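PDB 4IIW: Lmo1499 protein from Listeria monocytogenes, which probably cleaves nascent peptidoglycan strands endolytically as a membrane-bound lytic transglycosylase of the MltG family, ending their elongation. Local coordinates for residues Glu146-Met151 against Asp162-Ser167. Residues are numbered along the deposited sequence; the frame is centred on the assembly and turned at random.
Sequences EFVASM and DVLNKS
V148 meets V163 and L164 through one methyl, CG1, which lies at ordinary van der Waals range, 4.0 Å from CG2 of V163 and 3.9 Å from CD2 of L164. The contact is wholly apolar and small, burying about 80 Å² over both sides. CG1 of V148 stands anti to the backbone N (chi1 176°), which carries it out from the helix toward the loop. CA of V148 and CA of V163 remain 8.6 Å apart, a separation bridged by the side chains of V148, V163 and L164. Both valines aim their CB at the opposite segment, whereas L164 starts off to one side and brings only its CD2 branch across. The pairing packs helix 145-154 against the 3-10 segment that includes D162 and V163, a little further along the chain within the YceG-like family region. I152 of the same helix also touches V163 and L164, while Y175 adds to the cover of V163; L164 itself is exposed. Two side-chain hydrogen bonds lie inside the segments. In the helix, O of F147 accepts from OG of S150 at 2.6 Å, with the donor tilted 21° from the carbonyl plane, and also from N of M151. In the loop, OD1 of N165 accepts from N of S167 at 2.8 Å, an Asx turn with an N-H...O angle of 164°.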
loop_
_atom_site.group_PDB
_atom_site.type_symbol
_atom_site.label_atom_id
_atom_site.label_comp_id
_atom_site.label_asym_id
_atom_site.label_seq_id
_atom_site.Cartn_x
_atom_site.Cartn_y
_atom_site.Cartn_z
ATOM N N GLU B 146 -35.926 47.445 1.698
ATOM C CA GLU B 146 -37.213 47.076 2.311
ATOM C C GLU B 146 -37.024 46.434 3.695
ATOM O O GLU B 146 -37.819 46.662 4.602
ATOM C CB GLU B 146 -38.046 46.137 1.435
ATOM C CG GLU B 146 -38.674 46.757 0.179
ATOM C CD GLU B 146 -37.706 46.905 -0.975
ATOM O OE1 GLU B 146 -36.800 46.041 -1.131
ATOM O OE2 GLU B 146 -37.870 47.879 -1.751
ATOM N N PHE B 147 -35.996 45.617 3.872
ATOM C CA PHE B 147 -35.797 45.042 5.183
ATOM C C PHE B 147 -35.440 46.141 6.179
ATOM O O PHE B 147 -35.964 46.159 7.293
ATOM C CB PHE B 147 -34.736 43.945 5.214
ATOM C CG PHE B 147 -34.550 43.361 6.587
ATOM C CD1 PHE B 147 -35.527 42.553 7.144
ATOM C CD2 PHE B 147 -33.441 43.671 7.348
ATOM C CE1 PHE B 147 -35.393 42.036 8.446
ATOM C CE2 PHE B 147 -33.299 43.162 8.649
ATOM C CZ PHE B 147 -34.281 42.342 9.191
ATOM N N VAL B 148 -34.570 47.066 5.767
ATOM C CA VAL B 148 -34.138 48.152 6.641
ATOM C C VAL B 148 -35.322 49.062 6.974
ATOM O O VAL B 148 -35.495 49.476 8.123
ATOM C CB VAL B 148 -32.969 48.949 6.020
ATOM C CG1 VAL B 148 -32.601 50.140 6.886
ATOM C CG2 VAL B 148 -31.742 48.034 5.817
ATOM N N ALA B 149 -36.158 49.358 5.987
ATOM C CA ALA B 149 -37.331 50.192 6.264
ATOM C C ALA B 149 -38.254 49.518 7.303
ATOM O O ALA B 149 -38.831 50.207 8.136
ATOM C CB ALA B 149 -38.097 50.500 4.989
ATOM N N SER B 150 -38.371 48.183 7.255
ATOM C CA SER B 150 -39.239 47.445 8.190
ATOM C C SER B 150 -38.711 47.527 9.612
ATOM O O SER B 150 -39.495 47.518 10.552
ATOM C CB SER B 150 -39.456 45.974 7.778
ATOM O OG SER B 150 -38.300 45.171 7.945
HETATM N N MSE B 151 -37.390 47.607 9.766
HETATM C CA MSE B 151 -36.789 47.767 11.076
HETATM C C MSE B 151 -37.026 49.190 11.603
HETATM O O MSE B 151 -37.291 49.391 12.793
HETATM C CB MSE B 151 -35.297 47.492 11.022
HETATM C CG MSE B 151 -34.898 46.027 10.828
HETATM SE SE MSE B 151 -35.580 44.777 12.162
HETATM C CE MSE B 151 -37.269 44.323 11.277
ATOM N N ASP B 162 -31.678 58.033 10.639
ATOM C CA ASP B 162 -30.235 58.214 10.699
ATOM C C ASP B 162 -29.481 57.123 9.925
ATOM O O ASP B 162 -28.487 57.413 9.271
ATOM C CB ASP B 162 -29.742 58.307 12.164
ATOM C CG ASP B 162 -30.069 59.681 12.821
ATOM O OD1 ASP B 162 -30.390 60.634 12.082
ATOM O OD2 ASP B 162 -29.984 59.816 14.069
ATOM N N VAL B 163 -29.985 55.893 9.949
ATOM C CA VAL B 163 -29.320 54.789 9.257
ATOM C C VAL B 163 -29.376 54.881 7.745
ATOM O O VAL B 163 -28.650 54.188 7.056
ATOM C CB VAL B 163 -29.891 53.414 9.673
ATOM C CG1 VAL B 163 -29.851 53.269 11.197
ATOM C CG2 VAL B 163 -31.304 53.225 9.132
ATOM N N LEU B 164 -30.237 55.723 7.210
ATOM C CA LEU B 164 -30.339 55.846 5.765
ATOM C C LEU B 164 -29.424 56.935 5.229
ATOM O O LEU B 164 -29.625 57.411 4.120
ATOM C CB LEU B 164 -31.782 56.136 5.347
ATOM C CG LEU B 164 -32.859 55.107 5.724
ATOM C CD1 LEU B 164 -34.193 55.546 5.120
ATOM C CD2 LEU B 164 -32.484 53.717 5.247
ATOM N N ASN B 165 -28.413 57.340 5.988
ATOM C CA ASN B 165 -27.538 58.384 5.484
ATOM C C ASN B 165 -26.623 57.862 4.373
ATOM O O ASN B 165 -25.859 56.913 4.540
ATOM C CB ASN B 165 -26.744 59.079 6.592
ATOM C CG ASN B 165 -25.810 60.152 6.045
ATOM O OD1 ASN B 165 -24.896 59.856 5.277
ATOM N ND2 ASN B 165 -26.020 61.394 6.457
ATOM N N LYS B 166 -26.734 58.533 3.242
ATOM C CA LYS B 166 -25.999 58.246 2.029
ATOM C C LYS B 166 -24.548 57.765 2.229
ATOM O O LYS B 166 -24.064 56.923 1.486
ATOM C CB LYS B 166 -26.017 59.521 1.175
ATOM C CG LYS B 166 -27.455 60.129 0.979
ATOM C CD LYS B 166 -27.459 61.471 0.188
ATOM C CE LYS B 166 -27.047 61.289 -1.258
ATOM N NZ LYS B 166 -27.064 62.578 -2.017
ATOM N N SER B 167 -23.868 58.291 3.243
ATOM C CA SER B 167 -22.461 57.971 3.502
ATOM C C SER B 167 -22.207 56.679 4.286
ATOM O O SER B 167 -21.058 56.286 4.460
ATOM C CB SER B 167 -21.813 59.131 4.255
ATOM O OG SER B 167 -21.901 60.336 3.508
#